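Local coordinates for protein Na-translocating NADH-quinone reductase subunit C NqrC (Shewanella oneidensis, PDB 4XHF) that binds flavin mononucleotide in an FMN-binding domain, as the soluble part of subunit C (NqrC) of a multisubunit membrane complex, at residues 154-159 / 189-194; 98-103 / 110-115; 83-88 / 116-121. All coordinates share one frame; numbering follows the deposited sequence.

Interaction 1. Residues 154-159 / 189-194; sequences DFNTIK and QLFDDK
Asn-156 and Gln-189 lay their side-chain amides against each other, the two planes stacked only 20° apart although the chains cross at about a right angle. Asn-156 holds CG anti to its main-chain N (chi1 -171°), which sends the amide across to the other segment. There OD1 takes a nearly straight bond from Phe-191 N at 2.7 Å, the donor tilted moderately from the amide carbonyl plane. One hydrogen of Asn-156 ND2 is shared between a water and, weakly, Phe-191 O at 3.4 Å. That water donates in turn to Gln-189 OE1 and Phe-191 O, so it bridges the two amides and the Phe-191 carbonyl.

Gln-189 runs extended beyond CG, and its NE2 reaches Thr-157 OG1 at 3.1 Å, with the hydroxyl lying in the amide plane. This hydroxyl passes its own hydrogen to Asp-154 OD2 at 2.8 Å, on the syn side, so one oxygen relays between amide and carboxylate. Asp-154 OD1 meanwhile accepts from Asn-156 N and Thr-157 N, both coming from the same face of the carboxylate. The first of these bonds makes an Asx turn in the connection between antiparallel strands 144-151 and 158-165 of the FMN-binding domain. The turn fixes the backbone from which Asn-156 reaches out.

A backbone bond from Leu-190 N to Asn-156 O, 3.0 Å, accompanies the single bridge between Thr-157 and Gln-189. Beyond this bridge, toward strand 158-165, the contact turns apolar: Ile-158 CD1 approaches Leu-190 CD2 at 4.2 Å, the two chains nearly perpendicular, and Val-149 and Val-151 of strand 144-151 adjoin them. On the Phe-191 side, Phe-155 O sits at the ring edge, 3.6 Å from Phe-191 CE2, while the Phe-155 ring heads away to stack on Phe-244.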
loop_
_atom_site.group_PDB
_atom_site.type_symbol
_atom_site.label_atom_id
_atom_site.label_comp_id
_atom_site.label_asym_id
_atom_site.label_seq_id
_atom_site.Cartn_x
_atom_site.Cartn_y
_atom_site.Cartn_z
ATOM N N ASP A 154 3.456 -13.958 -5.706
ATOM C CA ASP A 154 4.890 -14.169 -5.512
ATOM C C ASP A 154 5.419 -13.160 -4.492
ATOM O O ASP A 154 6.556 -13.262 -4.031
ATOM C CB ASP A 154 5.663 -14.064 -6.839
ATOM C CG ASP A 154 5.552 -12.693 -7.498
ATOM O OD1 ASP A 154 5.039 -11.741 -6.872
ATOM O OD2 ASP A 154 5.996 -12.567 -8.661
ATOM N N PHE A 155 4.572 -12.188 -4.156
ATOM C CA PHE A 155 4.885 -11.168 -3.158
ATOM C C PHE A 155 6.122 -10.376 -3.568
ATOM O O PHE A 155 6.963 -10.021 -2.739
ATOM C CB PHE A 155 5.072 -11.815 -1.785
ATOM C CG PHE A 155 3.880 -12.609 -1.332
ATOM C CD1 PHE A 155 2.609 -12.063 -1.385
ATOM C CD2 PHE A 155 4.027 -13.908 -0.880
ATOM C CE1 PHE A 155 1.509 -12.791 -0.979
ATOM C CE2 PHE A 155 2.930 -14.642 -0.474
ATOM C CZ PHE A 155 1.669 -14.083 -0.525
ATOM N N ASN A 156 6.208 -10.098 -4.864
ATOM C CA ASN A 156 7.322 -9.354 -5.436
ATOM C C ASN A 156 6.834 -8.458 -6.570
ATOM O O ASN A 156 7.104 -7.257 -6.587
ATOM C CB ASN A 156 8.399 -10.317 -5.940
ATOM C CG ASN A 156 9.677 -9.610 -6.341
ATOM O OD1 ASN A 156 9.901 -8.454 -5.984
ATOM N ND2 ASN A 156 10.529 -10.309 -7.080
ATOM N N THR A 157 6.099 -9.048 -7.507
ATOM C CA THR A 157 5.574 -8.312 -8.651
ATOM C C THR A 157 4.413 -7.414 -8.228
ATOM O O THR A 157 3.451 -7.870 -7.610
ATOM C CB THR A 157 5.103 -9.272 -9.766
ATOM O OG1 THR A 157 6.179 -10.142 -10.136
ATOM C CG2 THR A 157 4.642 -8.500 -10.996
ATOM N N ILE A 158 4.517 -6.133 -8.564
ATOM C CA ILE A 158 3.490 -5.160 -8.222
ATOM C C ILE A 158 2.300 -5.254 -9.180
ATOM O O ILE A 158 2.468 -5.210 -10.398
ATOM C CB ILE A 158 4.060 -3.732 -8.244
ATOM C CG1 ILE A 158 5.209 -3.614 -7.238
ATOM C CG2 ILE A 158 2.971 -2.710 -7.928
ATOM C CD1 ILE A 158 6.001 -2.333 -7.352
ATOM N N LYS A 159 1.101 -5.380 -8.612
ATOM C CA LYS A 159 -0.133 -5.462 -9.391
ATOM C C LYS A 159 -0.771 -4.083 -9.554
ATOM O O LYS A 159 -1.631 -3.882 -10.409
ATOM C CB LYS A 159 -1.122 -6.421 -8.721
ATOM C CG LYS A 159 -2.296 -6.852 -9.597
ATOM C CD LYS A 159 -1.876 -7.888 -10.629
ATOM C CE LYS A 159 -3.062 -8.389 -11.438
ATOM N NZ LYS A 159 -4.073 -9.057 -10.577
ATOM N N GLN A 189 9.025 -5.086 -9.878
ATOM C CA GLN A 189 9.294 -6.030 -8.795
ATOM C C GLN A 189 10.059 -5.384 -7.641
ATOM O O GLN A 189 11.064 -4.706 -7.848
ATOM C CB GLN A 189 10.066 -7.236 -9.331
ATOM C CG GLN A 189 9.216 -8.149 -10.198
ATOM C CD GLN A 189 9.938 -9.416 -10.595
ATOM O OE1 GLN A 189 11.157 -9.419 -10.780
ATOM N NE2 GLN A 189 9.192 -10.508 -10.721
ATOM N N LEU A 190 9.570 -5.615 -6.426
ATOM C CA LEU A 190 10.118 -4.985 -5.229
ATOM C C LEU A 190 11.522 -5.468 -4.881
ATOM O O LEU A 190 12.372 -4.668 -4.490
ATOM C CB LEU A 190 9.187 -5.229 -4.040
ATOM C CG LEU A 190 7.832 -4.524 -4.100
ATOM C CD1 LEU A 190 6.853 -5.203 -3.169
ATOM C CD2 LEU A 190 7.968 -3.055 -3.738
ATOM N N PHE A 191 11.759 -6.771 -5.026
ATOM C CA PHE A 191 12.992 -7.395 -4.546
ATOM C C PHE A 191 13.826 -8.022 -5.655
ATOM O O PHE A 191 13.301 -8.392 -6.706
ATOM C CB PHE A 191 12.662 -8.473 -3.515
ATOM C CG PHE A 191 11.742 -8.009 -2.430
ATOM C CD1 PHE A 191 12.232 -7.314 -1.338
ATOM C CD2 PHE A 191 10.386 -8.276 -2.496
ATOM C CE1 PHE A 191 11.386 -6.890 -0.337
ATOM C CE2 PHE A 191 9.535 -7.854 -1.498
ATOM C CZ PHE A 191 10.036 -7.162 -0.417
ATOM N N ASP A 192 15.127 -8.156 -5.400
ATOM C CA ASP A 192 16.020 -8.874 -6.304
ATOM C C ASP A 192 16.084 -10.355 -5.922
ATOM O O ASP A 192 15.314 -10.819 -5.080
ATOM C CB ASP A 192 17.425 -8.246 -6.304
ATOM C CG ASP A 192 18.082 -8.233 -4.927
ATOM O OD1 ASP A 192 17.821 -9.135 -4.106
ATOM O OD2 ASP A 192 18.884 -7.310 -4.672
ATOM N N ASP A 193 17.007 -11.089 -6.537
ATOM C CA ASP A 193 17.152 -12.519 -6.271
ATOM C C ASP A 193 17.789 -12.788 -4.906
ATOM O O ASP A 193 17.700 -13.900 -4.385
ATOM C CB ASP A 193 17.970 -13.189 -7.382
ATOM C CG ASP A 193 19.240 -12.429 -7.725
ATOM O OD1 ASP A 193 19.871 -11.863 -6.809
ATOM O OD2 ASP A 193 19.604 -12.395 -8.919
ATOM N N LYS A 194 18.428 -11.772 -4.332
ATOM C CA LYS A 194 18.973 -11.881 -2.979
ATOM C C LYS A 194 17.901 -11.543 -1.938
ATOM O O LYS A 194 18.185 -11.484 -0.741
ATOM C CB LYS A 194 20.186 -10.959 -2.803
ATOM C CG LYS A 194 21.332 -11.223 -3.776
ATOM C CD LYS A 194 22.157 -12.447 -3.387
ATOM C CE LYS A 194 23.090 -12.155 -2.215
ATOM N NZ LYS A 194 24.073 -13.251 -1.984
HETATM O O HOH W 1 13.059 -10.340 -8.719
#

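Interaction 2. Residues 98-103 / 110-115; sequences ETSSTP and IKTRAN
Ser-101 and Arg-113 form the tight centre of this contact, an antiparallel hydrogen-bonded pair. Arg-113 N meets Ser-101 O at 2.7 Å, nearly in line with the carbonyl bond, and Ser-101 N bonds back to Arg-113 O at 2.8 Å. Next to them Ser-100 and Ala-114 make a non-hydrogen-bonded pair whose CA atoms come to 4.1 Å, close enough for Ser-100 CA to rest against Arg-113 O. Packing stays tight at Asn-115, whose amide lies against the Thr-99 to Ser-100 peptide, ND2 being 3.2 Å from Thr-99 C; Asn-115 N bonds to Thr-99 O from above the carbonyl plane. In the other direction the packed side carries on at Pro-103: its CG touches Ile-110 CG1 and Arg-113 CB, both at 4.2 Å, and Phe-233 of helix 221-234 closes over the proline and the isoleucine.

These are the arms of a beta hairpin, strand 100-101 against the start of strand 113-123, joined by a long irregular connection. Arg-113 leaves its strand with CG anti to the main-chain N (chi1 -166°), then bends at the next two bonds, and this folds NE back to Ala-114 O at 3.0 Å. Its terminal nitrogens look outside the hairpin, NH2 in a salt bridge with Asp-75 and NH1 bonded to Glu-238 O, so the buried guanidinium is well supplied with acceptors.

On the face with Ser-100 and Ala-114, helix 90-95 and the residues just after it take up the hydroxyls: Thr-112 OG1 bonds to Ala-94 O and Ser-100 OG to Asn-96 O. The contact thins toward solvent at Glu-98, and at the other end at Lys-111 and Thr-102, where Thr-102 CG2 merely brushes Lys-111 O at 3.5 Å.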
loop_
_atom_site.group_PDB
_atom_site.type_symbol
_atom_site.label_atom_id
_atom_site.label_comp_id
_atom_site.label_asym_id
_atom_site.label_seq_id
_atom_site.Cartn_x
_atom_site.Cartn_y
_atom_site.Cartn_z
ATOM N N GLU A 98 -0.308 2.184 23.450
ATOM C CA GLU A 98 -0.595 0.806 23.838
ATOM C C GLU A 98 -0.841 -0.107 22.639
ATOM O O GLU A 98 -1.096 -1.301 22.804
ATOM C CB GLU A 98 -1.808 0.772 24.771
ATOM C CG GLU A 98 -1.664 1.663 25.996
ATOM C CD GLU A 98 -0.412 1.358 26.801
ATOM O OE1 GLU A 98 -0.008 0.175 26.853
ATOM O OE2 GLU A 98 0.173 2.301 27.374
ATOM N N THR A 99 -0.772 0.456 21.435
ATOM C CA THR A 99 -0.943 -0.321 20.211
ATOM C C THR A 99 0.029 0.148 19.135
ATOM O O THR A 99 -0.245 0.021 17.941
ATOM C CB THR A 99 -2.378 -0.213 19.665
ATOM O OG1 THR A 99 -2.692 1.159 19.398
ATOM C CG2 THR A 99 -3.380 -0.777 20.660
ATOM N N SER A 100 1.162 0.692 19.566
ATOM C CA SER A 100 2.168 1.200 18.643
ATOM C C SER A 100 3.563 1.111 19.245
ATOM O O SER A 100 3.721 0.862 20.441
ATOM C CB SER A 100 1.869 2.651 18.263
ATOM O OG SER A 100 2.182 3.528 19.332
ATOM N N SER A 101 4.571 1.325 18.404
ATOM C CA SER A 101 5.963 1.316 18.836
ATOM C C SER A 101 6.798 2.201 17.917
ATOM O O SER A 101 6.330 2.632 16.863
ATOM C CB SER A 101 6.521 -0.109 18.848
ATOM O OG SER A 101 6.718 -0.595 17.532
ATOM N N THR A 102 8.034 2.467 18.327
ATOM C CA THR A 102 8.962 3.265 17.536
ATOM C C THR A 102 9.838 2.351 16.685
ATOM O O THR A 102 10.474 1.440 17.217
ATOM C CB THR A 102 9.852 4.135 18.438
ATOM O OG1 THR A 102 9.027 4.969 19.259
ATOM C CG2 THR A 102 10.785 5.012 17.610
ATOM N N PRO A 103 9.877 2.585 15.359
ATOM C CA PRO A 103 10.697 1.710 14.512
ATOM C C PRO A 103 12.181 1.798 14.851
ATOM O O PRO A 103 12.637 2.845 15.308
ATOM C CB PRO A 103 10.438 2.236 13.093
ATOM C CG PRO A 103 9.210 3.064 13.188
ATOM C CD PRO A 103 9.189 3.622 14.568
ATOM N N ILE A 110 8.256 7.875 9.890
ATOM C CA ILE A 110 6.892 7.843 10.411
ATOM C C ILE A 110 6.872 7.974 11.931
ATOM O O ILE A 110 5.802 8.080 12.530
ATOM C CB ILE A 110 6.159 6.545 10.001
ATOM C CG1 ILE A 110 6.868 5.309 10.569
ATOM C CG2 ILE A 110 6.063 6.462 8.484
ATOM C CD1 ILE A 110 6.122 4.009 10.333
ATOM N N LYS A 111 8.054 7.945 12.545
ATOM C CA LYS A 111 8.224 8.187 13.982
ATOM C C LYS A 111 7.612 7.099 14.865
ATOM O O LYS A 111 8.244 6.646 15.819
ATOM C CB LYS A 111 7.631 9.546 14.365
ATOM C CG LYS A 111 8.342 10.736 13.734
ATOM C CD LYS A 111 9.683 11.025 14.399
ATOM C CE LYS A 111 9.512 11.532 15.829
ATOM N NZ LYS A 111 10.795 11.994 16.422
ATOM N N THR A 112 6.388 6.686 14.557
ATOM C CA THR A 112 5.723 5.639 15.318
ATOM C C THR A 112 5.000 4.697 14.362
ATOM O O THR A 112 4.552 5.113 13.294
ATOM C CB THR A 112 4.732 6.231 16.346
ATOM O OG1 THR A 112 4.128 5.178 17.107
ATOM C CG2 THR A 112 3.647 7.045 15.656
ATOM N N ARG A 113 4.909 3.426 14.742
ATOM C CA ARG A 113 4.275 2.412 13.908
ATOM C C ARG A 113 3.247 1.612 14.699
ATOM O O ARG A 113 3.523 1.161 15.808
ATOM C CB ARG A 113 5.329 1.468 13.326
ATOM C CG ARG A 113 4.824 0.595 12.188
ATOM C CD ARG A 113 5.544 -0.742 12.149
ATOM N NE ARG A 113 5.212 -1.567 13.308
ATOM C CZ ARG A 113 5.770 -2.742 13.581
ATOM N NH1 ARG A 113 6.701 -3.249 12.783
ATOM N NH2 ARG A 113 5.397 -3.413 14.663
ATOM N N ALA A 114 2.064 1.433 14.121
ATOM C CA ALA A 114 1.036 0.602 14.731
ATOM C C ALA A 114 1.523 -0.837 14.834
ATOM O O ALA A 114 2.368 -1.271 14.054
ATOM C CB ALA A 114 -0.251 0.668 13.927
ATOM N N ASN A 115 0.989 -1.577 15.799
ATOM C CA ASN A 115 1.343 -2.981 15.956
ATOM C C ASN A 115 0.648 -3.838 14.906
ATOM O O ASN A 115 1.213 -4.821 14.425
ATOM C CB ASN A 115 0.982 -3.476 17.357
ATOM C CG ASN A 115 1.825 -2.829 18.439
ATOM O OD1 ASN A 115 2.938 -2.369 18.184
ATOM N ND2 ASN A 115 1.299 -2.795 19.657
#

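Interaction 3. Residues 83-88 / 116-121; sequences ANVLDF and DARVFK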
loop_
_atom_site.group_PDB
_atom_site.type_symbol
_atom_site.label_atom_id
_atom_site.label_comp_id
_atom_site.label_asym_id
_atom_site.label_seq_id
_atom_site.Cartn_x
_atom_site.Cartn_y
_atom_site.Cartn_z
ATOM N N ALA A 83 -13.966 -6.535 15.233
ATOM C CA ALA A 83 -15.382 -6.638 14.909
ATOM C C ALA A 83 -15.721 -5.913 13.607
ATOM O O ALA A 83 -16.590 -6.354 12.854
ATOM C CB ALA A 83 -16.214 -6.089 16.053
ATOM N N ASN A 84 -15.032 -4.802 13.350
ATOM C CA ASN A 84 -15.255 -4.009 12.142
ATOM C C ASN A 84 -13.937 -3.616 11.487
ATOM O O ASN A 84 -13.479 -2.480 11.622
ATOM C CB ASN A 84 -16.074 -2.757 12.463
ATOM C CG ASN A 84 -17.510 -3.076 12.829
ATOM O OD1 ASN A 84 -18.325 -3.402 11.965
ATOM N ND2 ASN A 84 -17.830 -2.975 14.113
ATOM N N VAL A 85 -13.344 -4.564 10.770
ATOM C CA VAL A 85 -12.032 -4.380 10.161
ATOM C C VAL A 85 -12.018 -3.197 9.190
ATOM O O VAL A 85 -11.037 -2.460 9.125
ATOM C CB VAL A 85 -11.582 -5.673 9.429
ATOM C CG1 VAL A 85 -10.278 -5.461 8.667
ATOM C CG2 VAL A 85 -11.418 -6.813 10.423
ATOM N N LEU A 86 -13.104 -3.008 8.448
ATOM C CA LEU A 86 -13.152 -1.951 7.441
ATOM C C LEU A 86 -13.183 -0.560 8.071
ATOM O O LEU A 86 -12.774 0.419 7.443
ATOM C CB LEU A 86 -14.367 -2.131 6.528
ATOM C CG LEU A 86 -14.252 -3.165 5.404
ATOM C CD1 LEU A 86 -15.552 -3.227 4.621
ATOM C CD2 LEU A 86 -13.097 -2.851 4.466
ATOM N N ASP A 87 -13.668 -0.474 9.307
ATOM C CA ASP A 87 -13.745 0.800 10.016
ATOM C C ASP A 87 -12.529 1.024 10.913
ATOM O O ASP A 87 -12.446 2.032 11.616
ATOM C CB ASP A 87 -15.025 0.868 10.850
ATOM C CG ASP A 87 -16.272 0.989 9.994
ATOM O OD1 ASP A 87 -16.197 1.610 8.912
ATOM O OD2 ASP A 87 -17.329 0.465 10.402
ATOM N N PHE A 88 -11.588 0.087 10.879
ATOM C CA PHE A 88 -10.372 0.193 11.678
ATOM C C PHE A 88 -9.605 1.470 11.335
ATOM O O PHE A 88 -9.304 1.726 10.170
ATOM C CB PHE A 88 -9.489 -1.039 11.462
ATOM C CG PHE A 88 -8.262 -1.068 12.329
ATOM C CD1 PHE A 88 -8.346 -1.428 13.663
ATOM C CD2 PHE A 88 -7.022 -0.746 11.806
ATOM C CE1 PHE A 88 -7.217 -1.458 14.459
ATOM C CE2 PHE A 88 -5.892 -0.777 12.597
ATOM C CZ PHE A 88 -5.989 -1.133 13.923
ATOM N N ASP A 116 -0.575 -3.447 14.554
ATOM C CA ASP A 116 -1.377 -4.172 13.573
ATOM C C ASP A 116 -1.614 -3.341 12.319
ATOM O O ASP A 116 -1.753 -2.120 12.388
ATOM C CB ASP A 116 -2.729 -4.578 14.168
ATOM C CG ASP A 116 -2.593 -5.475 15.384
ATOM O OD1 ASP A 116 -1.521 -6.090 15.559
ATOM O OD2 ASP A 116 -3.565 -5.567 16.162
ATOM N N ALA A 117 -1.667 -4.018 11.177
ATOM C CA ALA A 117 -1.985 -3.381 9.905
ATOM C C ALA A 117 -3.177 -4.073 9.256
ATOM O O ALA A 117 -3.351 -5.285 9.393
ATOM C CB ALA A 117 -0.783 -3.415 8.982
ATOM N N ARG A 118 -4.002 -3.296 8.563
ATOM C CA ARG A 118 -5.118 -3.851 7.810
ATOM C C ARG A 118 -4.668 -4.167 6.395
ATOM O O ARG A 118 -4.170 -3.292 5.694
ATOM C CB ARG A 118 -6.299 -2.883 7.785
ATOM C CG ARG A 118 -7.449 -3.336 6.897
ATOM C CD ARG A 118 -8.585 -2.335 6.938
ATOM N NE ARG A 118 -8.137 -0.997 6.567
ATOM C CZ ARG A 118 -8.824 0.116 6.798
ATOM N NH1 ARG A 118 -10.000 0.062 7.407
ATOM N NH2 ARG A 118 -8.330 1.288 6.423
ATOM N N VAL A 119 -4.850 -5.418 5.987
ATOM C CA VAL A 119 -4.467 -5.860 4.654
ATOM C C VAL A 119 -5.660 -6.513 3.972
ATOM O O VAL A 119 -6.654 -6.834 4.622
ATOM C CB VAL A 119 -3.280 -6.847 4.699
ATOM C CG1 VAL A 119 -2.064 -6.184 5.316
ATOM C CG2 VAL A 119 -3.645 -8.102 5.477
ATOM N N PHE A 120 -5.554 -6.701 2.660
ATOM C CA PHE A 120 -6.647 -7.250 1.866
ATOM C C PHE A 120 -6.163 -8.341 0.918
ATOM O O PHE A 120 -5.292 -8.102 0.088
ATOM C CB PHE A 120 -7.325 -6.145 1.058
ATOM C CG PHE A 120 -7.776 -4.978 1.882
ATOM C CD1 PHE A 120 -6.917 -3.924 2.141
ATOM C CD2 PHE A 120 -9.062 -4.930 2.386
ATOM C CE1 PHE A 120 -7.332 -2.846 2.896
ATOM C CE2 PHE A 120 -9.484 -3.856 3.142
ATOM C CZ PHE A 120 -8.618 -2.812 3.396
ATOM N N LYS A 121 -6.733 -9.535 1.052
ATOM C CA LYS A 121 -6.511 -10.601 0.083
ATOM C C LYS A 121 -7.547 -10.472 -1.024
ATOM O O LYS A 121 -8.737 -10.353 -0.744
ATOM C CB LYS A 121 -6.605 -11.978 0.742
ATOM C CG LYS A 121 -5.443 -12.320 1.662
ATOM C CD LYS A 121 -5.615 -13.706 2.265
ATOM C CE LYS A 121 -4.478 -14.056 3.206
ATOM N NZ LYS A 121 -4.661 -15.402 3.812
#
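The guanidinium of Arg-118 turns its edge to the backbone of residues 85-87: Val-85 O, Leu-86 O and Asp-87 N all lie near its plane, while Phe-88 O comes in obliquely. The Phe-120 ring is likewise met at its edge, by Leu-86 CD2, which lies in the ring plane 4.0 Å from CE2. The Phe-88 ring has Asp-116 O obliquely beside it, 4.4 Å from CE2.

NH1 does the gripping. It gives a hydrogen to Val-85 O at 3.2 Å, on a lone pair in the carbonyl plane, and it also stands 2.8 Å from Leu-86 O. Val-85 O accepts from Phe-88 N as well, so a turn bond and the arginine share one oxygen. The side chain gets there by staying extended through CD and then bending at chi3 (56°), which swings the guanidinium toward the turn. On the way, Arg-118 CG and Arg-118 CD each pass Val-85 CG1 at 4.0 Å, the two chains sliding past each other in opposite directions.

Arg-38 and Leu-41 of helix 29-48 touch Leu-86, and Leu-41 also reaches Arg-118. Arg-38 forms a salt bridge with Asp-87, whose OD1 is 6.6 Å from Arg-118 NH1, not in contact, though the opposite charges may still attract weakly. Asp-87 N is bonded to Asn-84 O as well. Residues 84-88 thus make a pair of overlapping turns leading into helix 90-95, held to the antiparallel sheet by an arginine of strand 113-123 that bonds one of their carbonyl oxygens.

All three contacts reach the same antiparallel sheet. Interactions 2 and 3 share strand 113-123, the first using its start and the second its continuation, with centres about 17 Å apart; helix 90-95 lies between their earlier segments and touches both. Interaction 1 is farther along the sheet, its centre about 26 Å from interaction 2 and about 24 Å from interaction 3, although its nearest atoms come to about 7 Å from the latter. None of the six segments supplies a residue of the flavin mononucleotide pocket. Interaction 1 belongs to the FMN-binding domain; the hairpin of interaction 2 is linked to the pocket by helix 221-234, which begins with pocket residues Thr-221, Met-222 and Thr-223 and ends with Phe-233 and Trp-234 against the hairpin.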